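Local coordinates for arginine decarboxylase, A207R protein (Paramecium bursaria Chlorella virus 1, PDB 2NVA) that catalyses the decarboxylation of arginine to agmatine, using pyridoxal 5'-phosphate as cofactor, at residues Leu9-Tyr20 and Trp344-Asn355. Residues are numbered along the deposited sequence; the frame is centred on the assembly and turned at random.
Sequences LKAHPHQTKSFY and WVYFPSWGAYTN. With PL2 ((4-{[(4-{[amino(imino)methyl]amino}butyl)amino]methyl}-5-hydroxy-6-methylpyridin-3-yl)methyl dihydrogen phosphate), chain I.
Leu9 and Phe19 pack on Trp344, and Tyr20 on the loop Trp350-Asn355, in a largely apolar, aromatic contact that ties the N-terminal helix and strand 18-22 to strand 344-347 and the loop after it. The indole of Trp344 fills one end, large and flat enough to be met on both a face and its rim. Leu9 lays CD2 over that face in a CH-pi contact, 3.7 Å from the centroid of the five-membered ring and 10° off its normal. Phe19 CE2 comes over the same face, 3.6 Å from CZ3 of the six-membered ring of Trp344, with the ring planes inclined at 53°. At the indole rim, the backbone O of Lys17 lies in the ring plane, 3.4 Å from Trp344 CH2, where the slightly positive C-H edge probably suits a carbonyl. Strands 18-22 and 344-347 both pair antiparallel with strand 262-274 in the mixed beta-sheet that accompanies the TIM barrel in this decarboxylase family, so the contact links two strands that share a partner. At the other end, Tyr20 has CG anti to its carbonyl carbon (chi1 -70°) and reaches the loop, its CE1 edge 3.6 Å from the O of Trp350. That same carbonyl accepts a 2.8 Å hydrogen bond from Thr354 OG1, which comes from above the carbonyl plane and links the two ends of the Trp350-Thr354 loop. Asn355 is short enough to set CB 3.7 Å from Tyr20 CZ and OD1 over one face of the ring, while its ND2 bonds to Asn50 OD1. Between Trp350 and Thr354, the loop delivers Tyr353 to the active site, where its OH donates a 2.6 Å hydrogen bond to phosphate oxygen OP3 of the cofactor-agmatine adduct PL2.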
loop_
_atom_site.group_PDB
_atom_site.type_symbol
_atom_site.label_atom_id
_atom_site.label_comp_id
_atom_site.label_asym_id
_atom_site.label_seq_id
_atom_site.Cartn_x
_atom_site.Cartn_y
_atom_site.Cartn_z
ATOM N N LEU A 9 -25.004 12.574 5.505
ATOM C CA LEU A 9 -24.704 13.558 4.470
ATOM C C LEU A 9 -25.555 14.812 4.637
ATOM O O LEU A 9 -25.069 15.917 4.412
ATOM C CB LEU A 9 -24.922 12.970 3.072
ATOM C CG LEU A 9 -23.898 11.915 2.656
ATOM C CD1 LEU A 9 -24.394 11.136 1.438
ATOM C CD2 LEU A 9 -22.511 12.553 2.406
ATOM N N LYS A 10 -26.820 14.645 5.034
ATOM C CA LYS A 10 -27.704 15.803 5.234
ATOM C C LYS A 10 -27.325 16.603 6.478
ATOM O O LYS A 10 -27.457 17.829 6.509
ATOM C CB LYS A 10 -29.171 15.361 5.286
ATOM C CG LYS A 10 -29.790 15.224 3.879
ATOM C CD LYS A 10 -31.202 14.636 3.941
ATOM C CE LYS A 10 -31.130 13.117 3.995
ATOM N NZ LYS A 10 -32.305 12.474 4.724
ATOM N N ALA A 11 -26.860 15.889 7.501
ATOM C CA ALA A 11 -26.430 16.504 8.756
ATOM C C ALA A 11 -25.038 17.150 8.649
ATOM O O ALA A 11 -24.727 18.083 9.395
ATOM C CB ALA A 11 -26.458 15.470 9.885
ATOM N N HIS A 12 -24.223 16.662 7.713
ATOM C CA HIS A 12 -22.876 17.181 7.464
ATOM C C HIS A 12 -22.757 17.581 5.991
ATOM O O HIS A 12 -22.047 16.921 5.222
ATOM C CB HIS A 12 -21.816 16.134 7.864
ATOM C CG HIS A 12 -21.846 15.797 9.316
ATOM N ND1 HIS A 12 -22.724 14.877 9.850
ATOM C CD2 HIS A 12 -21.136 16.287 10.361
ATOM C CE1 HIS A 12 -22.556 14.813 11.162
ATOM N NE2 HIS A 12 -21.592 15.656 11.495
ATOM N N PRO A 13 -23.464 18.660 5.579
ATOM C CA PRO A 13 -23.508 18.995 4.166
ATOM C C PRO A 13 -22.159 19.443 3.592
ATOM O O PRO A 13 -22.015 19.534 2.382
ATOM C CB PRO A 13 -24.543 20.125 4.104
ATOM C CG PRO A 13 -24.499 20.742 5.440
ATOM C CD PRO A 13 -24.253 19.620 6.386
ATOM N N HIS A 14 -21.182 19.715 4.446
ATOM C CA HIS A 14 -19.863 20.111 3.954
ATOM C C HIS A 14 -18.852 18.980 3.993
ATOM O O HIS A 14 -17.634 19.196 3.873
ATOM C CB HIS A 14 -19.401 21.367 4.671
ATOM C CG HIS A 14 -20.312 22.514 4.399
ATOM N ND1 HIS A 14 -20.901 23.263 5.394
ATOM C CD2 HIS A 14 -20.842 22.947 3.230
ATOM C CE1 HIS A 14 -21.699 24.164 4.842
ATOM N NE2 HIS A 14 -21.687 23.986 3.529
ATOM N N GLN A 15 -19.366 17.764 4.126
ATOM C CA GLN A 15 -18.524 16.566 4.039
ATOM C C GLN A 15 -17.800 16.538 2.691
ATOM O O GLN A 15 -18.434 16.669 1.636
ATOM C CB GLN A 15 -19.381 15.302 4.244
ATOM C CG GLN A 15 -18.592 13.978 4.249
ATOM C CD GLN A 15 -17.611 13.855 5.409
ATOM O OE1 GLN A 15 -16.494 13.369 5.230
ATOM N NE2 GLN A 15 -18.017 14.286 6.588
ATOM N N THR A 16 -16.473 16.394 2.706
ATOM C CA THR A 16 -15.751 16.261 1.442
ATOM C C THR A 16 -14.949 14.970 1.345
ATOM O O THR A 16 -14.966 14.330 0.303
ATOM C CB THR A 16 -14.813 17.457 1.110
ATOM O OG1 THR A 16 -13.867 17.639 2.171
ATOM C CG2 THR A 16 -15.603 18.719 0.956
ATOM N N LYS A 17 -14.249 14.603 2.416
ATOM C CA LYS A 17 -13.468 13.356 2.454
ATOM C C LYS A 17 -14.372 12.133 2.374
ATOM O O LYS A 17 -15.529 12.185 2.781
ATOM C CB LYS A 17 -12.687 13.232 3.764
ATOM C CG LYS A 17 -11.781 14.373 4.121
ATOM C CD LYS A 17 -11.061 13.997 5.415
ATOM C CE LYS A 17 -10.564 15.197 6.165
ATOM N NZ LYS A 17 -9.463 15.878 5.442
ATOM N N SER A 18 -13.831 11.022 1.871
ATOM C CA SER A 18 -14.526 9.749 1.987
ATOM C C SER A 18 -14.664 9.419 3.474
ATOM O O SER A 18 -13.922 9.954 4.298
ATOM C CB SER A 18 -13.768 8.651 1.264
ATOM O OG SER A 18 -12.491 8.459 1.854
ATOM N N PHE A 19 -15.624 8.574 3.827
ATOM C CA PHE A 19 -15.850 8.288 5.252
ATOM C C PHE A 19 -16.357 6.874 5.497
ATOM O O PHE A 19 -17.163 6.344 4.727
ATOM C CB PHE A 19 -16.769 9.346 5.918
ATOM C CG PHE A 19 -18.170 9.442 5.325
ATOM C CD1 PHE A 19 -19.236 8.731 5.892
ATOM C CD2 PHE A 19 -18.433 10.276 4.232
ATOM C CE1 PHE A 19 -20.535 8.840 5.365
ATOM C CE2 PHE A 19 -19.714 10.378 3.685
ATOM C CZ PHE A 19 -20.776 9.667 4.257
ATOM N N TYR A 20 -15.851 6.275 6.572
ATOM C CA TYR A 20 -16.341 4.993 7.052
ATOM C C TYR A 20 -17.521 5.239 7.970
ATOM O O TYR A 20 -17.490 6.181 8.765
ATOM C CB TYR A 20 -15.248 4.261 7.830
ATOM C CG TYR A 20 -14.125 3.778 6.951
ATOM C CD1 TYR A 20 -14.157 2.497 6.383
ATOM C CD2 TYR A 20 -13.035 4.594 6.678
ATOM C CE1 TYR A 20 -13.128 2.046 5.562
ATOM C CE2 TYR A 20 -11.998 4.156 5.848
ATOM C CZ TYR A 20 -12.049 2.883 5.296
ATOM O OH TYR A 20 -11.023 2.445 4.490
ATOM N N TRP A 344 -22.794 10.466 -4.200
ATOM C CA TRP A 344 -22.104 9.624 -3.236
ATOM C C TRP A 344 -22.551 8.192 -3.431
ATOM O O TRP A 344 -23.719 7.919 -3.777
ATOM C CB TRP A 344 -22.429 10.073 -1.802
ATOM C CG TRP A 344 -21.743 11.347 -1.376
ATOM C CD1 TRP A 344 -22.196 12.633 -1.542
ATOM C CD2 TRP A 344 -20.501 11.446 -0.683
ATOM N NE1 TRP A 344 -21.298 13.529 -1.001
ATOM C CE2 TRP A 344 -20.242 12.823 -0.477
ATOM C CE3 TRP A 344 -19.566 10.502 -0.228
ATOM C CZ2 TRP A 344 -19.085 13.275 0.180
ATOM C CZ3 TRP A 344 -18.423 10.956 0.422
ATOM C CH2 TRP A 344 -18.190 12.327 0.615
ATOM N N VAL A 345 -21.626 7.274 -3.198
ATOM C CA VAL A 345 -21.953 5.855 -3.154
ATOM C C VAL A 345 -21.352 5.284 -1.880
ATOM O O VAL A 345 -20.503 5.928 -1.263
ATOM C CB VAL A 345 -21.409 5.077 -4.395
ATOM C CG1 VAL A 345 -21.918 5.716 -5.703
ATOM C CG2 VAL A 345 -19.876 5.034 -4.403
ATOM N N TYR A 346 -21.778 4.087 -1.484
ATOM C CA TYR A 346 -21.025 3.389 -0.458
ATOM C C TYR A 346 -20.775 1.937 -0.826
ATOM O O TYR A 346 -21.536 1.328 -1.568
ATOM C CB TYR A 346 -21.678 3.533 0.925
ATOM C CG TYR A 346 -22.927 2.710 1.126
ATOM C CD1 TYR A 346 -22.857 1.392 1.603
ATOM C CD2 TYR A 346 -24.185 3.253 0.870
ATOM C CE1 TYR A 346 -23.997 0.633 1.786
ATOM C CE2 TYR A 346 -25.337 2.496 1.069
ATOM C CZ TYR A 346 -25.231 1.191 1.514
ATOM O OH TYR A 346 -26.376 0.446 1.701
ATOM N N PHE A 347 -19.687 1.398 -0.282
ATOM C CA PHE A 347 -19.324 0.004 -0.470
ATOM C C PHE A 347 -19.610 -0.757 0.814
ATOM O O PHE A 347 -19.029 -0.443 1.870
ATOM C CB PHE A 347 -17.842 -0.105 -0.842
ATOM C CG PHE A 347 -17.536 0.412 -2.219
ATOM C CD1 PHE A 347 -17.500 -0.458 -3.303
ATOM C CD2 PHE A 347 -17.314 1.778 -2.436
ATOM C CE1 PHE A 347 -17.222 0.011 -4.589
ATOM C CE2 PHE A 347 -17.035 2.262 -3.721
ATOM C CZ PHE A 347 -16.998 1.366 -4.804
ATOM N N PRO A 348 -20.533 -1.734 0.737
ATOM C CA PRO A 348 -20.907 -2.511 1.921
ATOM C C PRO A 348 -19.754 -3.382 2.422
ATOM O O PRO A 348 -18.881 -3.723 1.640
ATOM C CB PRO A 348 -22.053 -3.410 1.419
ATOM C CG PRO A 348 -22.524 -2.788 0.129
ATOM C CD PRO A 348 -21.301 -2.131 -0.465
ATOM N N SER A 349 -19.786 -3.737 3.710
ATOM C CA SER A 349 -18.866 -4.728 4.290
ATOM C C SER A 349 -17.412 -4.392 3.987
ATOM O O SER A 349 -16.657 -5.203 3.446
ATOM C CB SER A 349 -19.235 -6.151 3.834
ATOM O OG SER A 349 -20.584 -6.461 4.220
ATOM N N TRP A 350 -17.037 -3.169 4.355
ATOM C CA TRP A 350 -15.719 -2.649 3.997
ATOM C C TRP A 350 -14.854 -2.392 5.239
ATOM O O TRP A 350 -14.200 -1.351 5.348
ATOM C CB TRP A 350 -15.837 -1.388 3.114
ATOM C CG TRP A 350 -14.725 -1.346 2.116
ATOM C CD1 TRP A 350 -13.639 -0.513 2.108
ATOM C CD2 TRP A 350 -14.566 -2.226 1.009
ATOM N NE1 TRP A 350 -12.813 -0.819 1.040
ATOM C CE2 TRP A 350 -13.366 -1.866 0.351
ATOM C CE3 TRP A 350 -15.333 -3.298 0.501
ATOM C CZ2 TRP A 350 -12.893 -2.550 -0.786
ATOM C CZ3 TRP A 350 -14.874 -3.968 -0.646
ATOM C CH2 TRP A 350 -13.665 -3.587 -1.272
ATOM N N GLY A 351 -14.854 -3.352 6.166
ATOM C CA GLY A 351 -14.137 -3.185 7.416
ATOM C C GLY A 351 -12.882 -4.036 7.599
ATOM O O GLY A 351 -12.149 -3.833 8.557
ATOM N N ALA A 352 -12.629 -4.976 6.687
ATOM C CA ALA A 352 -11.513 -5.919 6.845
ATOM C C ALA A 352 -10.379 -5.633 5.869
ATOM O O ALA A 352 -10.581 -5.732 4.664
ATOM C CB ALA A 352 -12.012 -7.335 6.680
ATOM N N TYR A 353 -9.203 -5.265 6.409
ATOM C CA TYR A 353 -8.012 -4.960 5.606
ATOM C C TYR A 353 -8.323 -3.805 4.655
ATOM O O TYR A 353 -7.997 -3.866 3.465
ATOM C CB TYR A 353 -7.519 -6.211 4.841
ATOM C CG TYR A 353 -7.242 -7.363 5.778
ATOM C CD1 TYR A 353 -6.150 -7.315 6.651
ATOM C CD2 TYR A 353 -8.073 -8.474 5.814
ATOM C CE1 TYR A 353 -5.890 -8.344 7.536
ATOM C CE2 TYR A 353 -7.822 -9.524 6.696
ATOM C CZ TYR A 353 -6.728 -9.440 7.563
ATOM O OH TYR A 353 -6.465 -10.462 8.446
ATOM N N THR A 354 -8.954 -2.756 5.195
ATOM C CA THR A 354 -9.344 -1.599 4.404
ATOM C C THR A 354 -8.648 -0.351 4.948
ATOM O O THR A 354 -7.606 0.063 4.410
ATOM C CB THR A 354 -10.874 -1.436 4.349
ATOM O OG1 THR A 354 -11.403 -1.376 5.686
ATOM C CG2 THR A 354 -11.493 -2.628 3.630
ATOM N N ASN A 355 -9.182 0.209 6.036
ATOM C CA ASN A 355 -8.589 1.401 6.643
ATOM C C ASN A 355 -7.147 1.200 7.149
ATOM O O ASN A 355 -6.363 2.134 7.119
ATOM C CB ASN A 355 -9.473 1.984 7.754
ATOM C CG ASN A 355 -9.978 0.927 8.727
ATOM O OD1 ASN A 355 -10.862 0.124 8.389
ATOM N ND2 ASN A 355 -9.446 0.943 9.956
HETATM N N1 PL2 I . -3.747 -14.695 12.744
HETATM C C2 PL2 I . -2.586 -14.550 12.085
HETATM C C2A PL2 I . -1.265 -15.012 12.732
HETATM C C3 PL2 I . -2.609 -13.975 10.807
HETATM O O3 PL2 I . -1.423 -13.855 10.153
HETATM C C4 PL2 I . -3.812 -13.557 10.205
HETATM C C4A PL2 I . -3.879 -12.903 8.793
HETATM C C5 PL2 I . -4.987 -13.748 10.960
HETATM C C6 PL2 I . -4.918 -14.313 12.220
HETATM P P PL2 I . -8.303 -13.489 8.904
HETATM N N PL2 I . -2.768 -13.331 7.913
HETATM C CA PL2 I . -2.327 -12.238 7.035
HETATM C CG PL2 I . -2.999 -10.632 5.198
HETATM O OP2 PL2 I . -8.560 -14.014 7.409
HETATM O OP3 PL2 I . -8.553 -11.881 8.870
HETATM O OP1 PL2 I . -9.181 -14.180 9.893
HETATM O OP4 PL2 I . -6.730 -13.747 9.129
HETATM C C5M PL2 I . -6.360 -13.330 10.396
HETATM C CB PL2 I . -3.492 -11.696 6.181
HETATM C CD PL2 I . -4.157 -10.111 4.314
HETATM N NE PL2 I . -3.588 -9.027 3.482
HETATM C CZ PL2 I . -4.285 -8.119 2.782
HETATM N NH2 PL2 I . -3.614 -7.175 2.078
HETATM N NH1 PL2 I . -5.621 -8.144 2.771
#